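Local coordinates for protein CG5036 (Drosophila melanogaster, PDB 4IGU) that probably binds G protein alpha subunits through this RGS domain, speeding their GTP hydrolysis and restraining their release of GDP, at residues E89-N101 with H110-L122. Sequence-based numbering, arbitrary orientation.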
loop_
_atom_site.group_PDB
_atom_site.type_symbol
_atom_site.label_atom_id
_atom_site.label_comp_id
_atom_site.label_asym_id
_atom_site.label_seq_id
_atom_site.Cartn_x
_atom_site.Cartn_y
_atom_site.Cartn_z
ATOM N N GLU A 89 -2.045 -12.225 6.452
ATOM C CA GLU A 89 -2.815 -11.868 5.271
ATOM C C GLU A 89 -3.496 -10.510 5.430
ATOM O O GLU A 89 -3.781 -10.073 6.552
ATOM C CB GLU A 89 -3.832 -12.968 4.935
ATOM C CG GLU A 89 -4.981 -13.093 5.922
ATOM C CD GLU A 89 -5.573 -14.498 5.954
ATOM O OE1 GLU A 89 -6.738 -14.639 6.387
ATOM O OE2 GLU A 89 -4.868 -15.457 5.557
ATOM N N VAL A 90 -3.738 -9.839 4.304
ATOM C CA VAL A 90 -4.556 -8.636 4.296
ATOM C C VAL A 90 -6.007 -9.037 4.587
ATOM O O VAL A 90 -6.411 -10.169 4.309
ATOM C CB VAL A 90 -4.469 -7.882 2.954
ATOM C CG1 VAL A 90 -3.070 -7.312 2.734
ATOM C CG2 VAL A 90 -4.875 -8.793 1.785
ATOM N N SER A 91 -6.782 -8.118 5.150
ATOM C CA SER A 91 -8.147 -8.423 5.570
ATOM C C SER A 91 -9.120 -8.200 4.420
ATOM O O SER A 91 -9.302 -7.068 3.975
ATOM C CB SER A 91 -8.556 -7.552 6.767
ATOM O OG SER A 91 -7.572 -7.583 7.786
ATOM N N LEU A 92 -9.742 -9.280 3.944
ATOM C CA LEU A 92 -10.707 -9.199 2.847
ATOM C C LEU A 92 -12.000 -9.891 3.265
ATOM O O LEU A 92 -11.955 -10.941 3.908
ATOM C CB LEU A 92 -10.153 -9.875 1.585
ATOM C CG LEU A 92 -8.802 -9.397 1.039
ATOM C CD1 LEU A 92 -8.335 -10.269 -0.117
ATOM C CD2 LEU A 92 -8.886 -7.953 0.601
ATOM N N ASP A 93 -13.147 -9.321 2.900
ATOM C CA ASP A 93 -14.427 -9.966 3.206
ATOM C C ASP A 93 -14.664 -11.164 2.272
ATOM O O ASP A 93 -13.998 -11.292 1.247
ATOM C CB ASP A 93 -15.592 -8.957 3.173
ATOM C CG ASP A 93 -15.754 -8.269 1.812
ATOM O OD1 ASP A 93 -15.710 -8.957 0.771
ATOM O OD2 ASP A 93 -15.926 -7.032 1.781
ATOM N N SER A 94 -15.605 -12.041 2.613
ATOM C CA SER A 94 -15.789 -13.248 1.821
ATOM C C SER A 94 -16.253 -12.965 0.388
ATOM O O SER A 94 -15.924 -13.714 -0.525
ATOM C CB SER A 94 -16.723 -14.237 2.523
ATOM O OG SER A 94 -17.969 -13.641 2.824
ATOM N N ARG A 95 -17.003 -11.889 0.180
ATOM C CA ARG A 95 -17.397 -11.524 -1.181
ATOM C C ARG A 95 -16.175 -11.264 -2.071
ATOM O O ARG A 95 -16.093 -11.757 -3.206
ATOM C CB ARG A 95 -18.295 -10.287 -1.170
ATOM C CG ARG A 95 -18.965 -9.995 -2.519
ATOM C CD ARG A 95 -19.617 -8.606 -2.540
ATOM N NE ARG A 95 -18.622 -7.547 -2.373
ATOM C CZ ARG A 95 -17.894 -7.024 -3.360
ATOM N NH1 ARG A 95 -17.011 -6.073 -3.093
ATOM N NH2 ARG A 95 -18.049 -7.440 -4.614
ATOM N N VAL A 96 -15.228 -10.487 -1.561
ATOM C CA VAL A 96 -14.030 -10.158 -2.337
ATOM C C VAL A 96 -13.097 -11.372 -2.480
ATOM O O VAL A 96 -12.501 -11.595 -3.538
ATOM C CB VAL A 96 -13.292 -8.955 -1.710
ATOM C CG1 VAL A 96 -11.885 -8.774 -2.318
ATOM C CG2 VAL A 96 -14.134 -7.693 -1.876
ATOM N N ARG A 97 -12.953 -12.156 -1.418
ATOM C CA ARG A 97 -12.097 -13.346 -1.501
ATOM C C ARG A 97 -12.560 -14.315 -2.587
ATOM O O ARG A 97 -11.743 -14.891 -3.315
ATOM C CB ARG A 97 -12.036 -14.079 -0.157
ATOM C CG ARG A 97 -11.116 -13.429 0.853
ATOM C CD ARG A 97 -10.958 -14.291 2.108
ATOM N NE ARG A 97 -9.672 -14.026 2.743
ATOM C CZ ARG A 97 -8.562 -14.734 2.529
ATOM N NH1 ARG A 97 -8.560 -15.783 1.708
ATOM N NH2 ARG A 97 -7.445 -14.390 3.154
ATOM N N GLU A 98 -13.875 -14.484 -2.695
ATOM C CA GLU A 98 -14.458 -15.391 -3.673
ATOM C C GLU A 98 -14.242 -14.891 -5.091
ATOM O O GLU A 98 -14.006 -15.690 -6.001
ATOM C CB GLU A 98 -15.954 -15.579 -3.404
ATOM C CG GLU A 98 -16.253 -16.411 -2.176
ATOM C CD GLU A 98 -15.590 -17.788 -2.240
ATOM O OE1 GLU A 98 -15.528 -18.374 -3.348
ATOM O OE2 GLU A 98 -15.129 -18.280 -1.186
ATOM N N ILE A 99 -14.328 -13.573 -5.278
ATOM C CA ILE A 99 -14.071 -12.970 -6.584
ATOM C C ILE A 99 -12.625 -13.191 -7.014
ATOM O O ILE A 99 -12.373 -13.608 -8.147
ATOM C CB ILE A 99 -14.389 -11.454 -6.604
ATOM C CG1 ILE A 99 -15.894 -11.224 -6.454
ATOM C CG2 ILE A 99 -13.903 -10.829 -7.906
ATOM C CD1 ILE A 99 -16.303 -9.757 -6.284
ATOM N N VAL A 100 -11.683 -12.906 -6.113
ATOM C CA VAL A 100 -10.259 -13.112 -6.384
ATOM C C VAL A 100 -9.947 -14.589 -6.690
ATOM O O VAL A 100 -9.232 -14.890 -7.656
ATOM C CB VAL A 100 -9.387 -12.589 -5.221
ATOM C CG1 VAL A 100 -7.921 -12.966 -5.418
ATOM C CG2 VAL A 100 -9.537 -11.080 -5.105
ATOM N N ASN A 101 -10.497 -15.505 -5.896
ATOM C CA ASN A 101 -10.317 -16.942 -6.148
ATOM C C ASN A 101 -10.739 -17.321 -7.549
ATOM O O ASN A 101 -10.027 -18.033 -8.263
ATOM C CB ASN A 101 -11.115 -17.795 -5.148
ATOM C CG ASN A 101 -10.539 -17.752 -3.756
ATOM O OD1 ASN A 101 -9.472 -17.182 -3.534
ATOM N ND2 ASN A 101 -11.241 -18.363 -2.800
ATOM N N HIS A 110 -6.035 -7.374 -13.719
ATOM C CA HIS A 110 -7.100 -6.827 -12.890
ATOM C C HIS A 110 -7.682 -7.851 -11.930
ATOM O O HIS A 110 -8.710 -7.582 -11.293
ATOM C CB HIS A 110 -8.212 -6.238 -13.774
ATOM C CG HIS A 110 -7.786 -5.028 -14.542
ATOM N ND1 HIS A 110 -7.821 -3.757 -14.007
ATOM C CD2 HIS A 110 -7.316 -4.892 -15.805
ATOM C CE1 HIS A 110 -7.392 -2.890 -14.908
ATOM N NE2 HIS A 110 -7.075 -3.553 -16.005
ATOM N N THR A 111 -7.024 -9.004 -11.813
ATOM C CA THR A 111 -7.461 -10.064 -10.891
ATOM C C THR A 111 -7.726 -9.565 -9.468
ATOM O O THR A 111 -8.732 -9.934 -8.838
ATOM C CB THR A 111 -6.435 -11.228 -10.885
ATOM O OG1 THR A 111 -6.589 -11.974 -12.102
ATOM C CG2 THR A 111 -6.641 -12.162 -9.704
ATOM N N PHE A 112 -6.846 -8.704 -8.962
ATOM C CA PHE A 112 -6.976 -8.253 -7.570
ATOM C C PHE A 112 -7.659 -6.900 -7.377
ATOM O O PHE A 112 -7.662 -6.371 -6.256
ATOM C CB PHE A 112 -5.594 -8.197 -6.910
ATOM C CG PHE A 112 -4.848 -9.500 -6.967
ATOM C CD1 PHE A 112 -5.122 -10.502 -6.054
ATOM C CD2 PHE A 112 -3.891 -9.729 -7.944
ATOM C CE1 PHE A 112 -4.437 -11.715 -6.100
ATOM C CE2 PHE A 112 -3.204 -10.946 -8.000
ATOM C CZ PHE A 112 -3.481 -11.930 -7.084
ATOM N N ASP A 113 -8.225 -6.328 -8.436
ATOM C CA ASP A 113 -8.803 -4.987 -8.314
ATOM C C ASP A 113 -9.708 -4.773 -7.093
ATOM O O ASP A 113 -9.533 -3.804 -6.358
ATOM C CB ASP A 113 -9.509 -4.572 -9.602
ATOM C CG ASP A 113 -8.534 -4.134 -10.657
ATOM O OD1 ASP A 113 -7.328 -4.350 -10.432
ATOM O OD2 ASP A 113 -8.962 -3.586 -11.698
ATOM N N GLU A 114 -10.652 -5.680 -6.865
ATOM C CA GLU A 114 -11.568 -5.543 -5.736
ATOM C C GLU A 114 -10.839 -5.548 -4.395
ATOM O O GLU A 114 -11.188 -4.787 -3.487
ATOM C CB GLU A 114 -12.632 -6.653 -5.770
ATOM C CG GLU A 114 -13.528 -6.598 -6.989
ATOM C CD GLU A 114 -14.967 -6.225 -6.658
ATOM O OE1 GLU A 114 -15.873 -6.704 -7.376
ATOM O OE2 GLU A 114 -15.192 -5.453 -5.694
ATOM N N ALA A 115 -9.825 -6.399 -4.259
ATOM C CA ALA A 115 -9.087 -6.459 -3.005
ATOM C C ALA A 115 -8.191 -5.235 -2.879
ATOM O O ALA A 115 -8.070 -4.651 -1.794
ATOM C CB ALA A 115 -8.267 -7.758 -2.899
ATOM N N GLN A 116 -7.556 -4.839 -3.978
ATOM C CA GLN A 116 -6.643 -3.694 -3.924
ATOM C C GLN A 116 -7.382 -2.432 -3.474
ATOM O O GLN A 116 -6.884 -1.679 -2.633
ATOM C CB GLN A 116 -5.953 -3.470 -5.276
ATOM C CG GLN A 116 -4.960 -2.299 -5.274
ATOM C CD GLN A 116 -4.391 -1.995 -6.653
ATOM O OE1 GLN A 116 -4.999 -2.325 -7.676
ATOM N NE2 GLN A 116 -3.230 -1.353 -6.687
ATOM N N ILE A 117 -8.589 -2.228 -3.999
ATOM C CA ILE A 117 -9.404 -1.071 -3.616
ATOM C C ILE A 117 -9.791 -1.117 -2.139
ATOM O O ILE A 117 -9.715 -0.112 -1.423
ATOM C CB ILE A 117 -10.686 -0.988 -4.457
ATOM C CG1 ILE A 117 -10.349 -0.789 -5.931
ATOM C CG2 ILE A 117 -11.579 0.143 -3.968
ATOM C CD1 ILE A 117 -11.555 -0.977 -6.850
ATOM N N GLN A 118 -10.226 -2.284 -1.688
ATOM C CA GLN A 118 -10.600 -2.474 -0.292
ATOM C C GLN A 118 -9.418 -2.156 0.633
ATOM O O GLN A 118 -9.566 -1.489 1.667
ATOM C CB GLN A 118 -11.068 -3.920 -0.111
ATOM C CG GLN A 118 -11.732 -4.239 1.210
ATOM C CD GLN A 118 -12.731 -5.388 1.088
ATOM O OE1 GLN A 118 -12.445 -6.532 1.464
ATOM N NE2 GLN A 118 -13.914 -5.082 0.565
ATOM N N ILE A 119 -8.230 -2.602 0.247
ATOM C CA ILE A 119 -7.039 -2.327 1.048
ATOM C C ILE A 119 -6.590 -0.851 0.958
ATOM O O ILE A 119 -6.161 -0.267 1.958
ATOM C CB ILE A 119 -5.881 -3.291 0.700
ATOM C CG1 ILE A 119 -6.303 -4.745 0.949
ATOM C CG2 ILE A 119 -4.627 -2.946 1.509
ATOM C CD1 ILE A 119 -6.784 -5.002 2.357
ATOM N N TYR A 120 -6.693 -0.240 -0.220
ATOM C CA TYR A 120 -6.416 1.200 -0.331
ATOM C C TYR A 120 -7.370 2.027 0.542
ATOM O O TYR A 120 -6.955 2.991 1.185
ATOM C CB TYR A 120 -6.502 1.661 -1.791
ATOM C CG TYR A 120 -6.143 3.122 -2.028
ATOM C CD1 TYR A 120 -7.103 4.129 -1.910
ATOM C CD2 TYR A 120 -4.856 3.490 -2.401
ATOM C CE1 TYR A 120 -6.779 5.466 -2.142
ATOM C CE2 TYR A 120 -4.523 4.822 -2.638
ATOM C CZ TYR A 120 -5.486 5.804 -2.497
ATOM O OH TYR A 120 -5.151 7.128 -2.735
ATOM N N THR A 121 -8.648 1.648 0.557
ATOM C CA THR A 121 -9.659 2.349 1.341
ATOM C C THR A 121 -9.369 2.183 2.832
ATOM O O THR A 121 -9.553 3.108 3.632
ATOM C CB THR A 121 -11.076 1.822 1.015
ATOM O OG1 THR A 121 -11.357 2.030 -0.378
ATOM C CG2 THR A 121 -12.139 2.526 1.862
ATOM N N LEU A 122 -8.893 0.995 3.191
ATOM C CA LEU A 122 -8.499 0.688 4.558
ATOM C C LEU A 122 -7.360 1.598 5.030
ATOM O O LEU A 122 -7.456 2.227 6.084
ATOM C CB LEU A 122 -8.080 -0.783 4.626
ATOM C CG LEU A 122 -7.558 -1.382 5.926
ATOM C CD1 LEU A 122 -8.479 -1.000 7.040
ATOM C CD2 LEU A 122 -7.480 -2.890 5.807
#
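Gln118 meets Asp93 because its CG lies anti to the backbone N (chi1 -169°) and the chain then runs on extended, carrying the amide across to the start of helix 94-103. Asp93 has its CG between its own N and carbonyl carbon (chi1 59°), which turns OD1 back over the first turn of the helix, where it caps Val96 N at 2.8 Å. The glutamine amide suits this spot by offering both an acceptor and a donor. Gln118 OE1 accepts from Asp93 N at 3.2 Å in a fairly straight bond, while Gln118 NE2 donates a more bent one to Asp93 OD2 at 3.1 Å, from above the carboxylate plane. A leucine in its place would probably leave Asp93 N and OD2 without these partners and the capping carboxylate less firmly held. Beside this pair, the small side chain of Ala115 suits the close approach of segments 94-101 and 113-122, whose axes pass 9.2 Å apart at 144°: Leu92 CD2 reaches Ala115 CB at 3.6 Å, and Val96 CG1 packs there too. Val100 CG1 lies 3.8 Å from Phe112 CE1, whose ring also packs against Cys58 and Ile77. Glu114, bent at chi2, forms a salt bridge from OE2 to Arg95 NH1 at 3.2 Å, near the guanidinium plane but above the carboxylate plane. Apolar contacts thus join two roughly antiparallel RGS-domain helices, with amide clamp and salt bridge along the more exposed side.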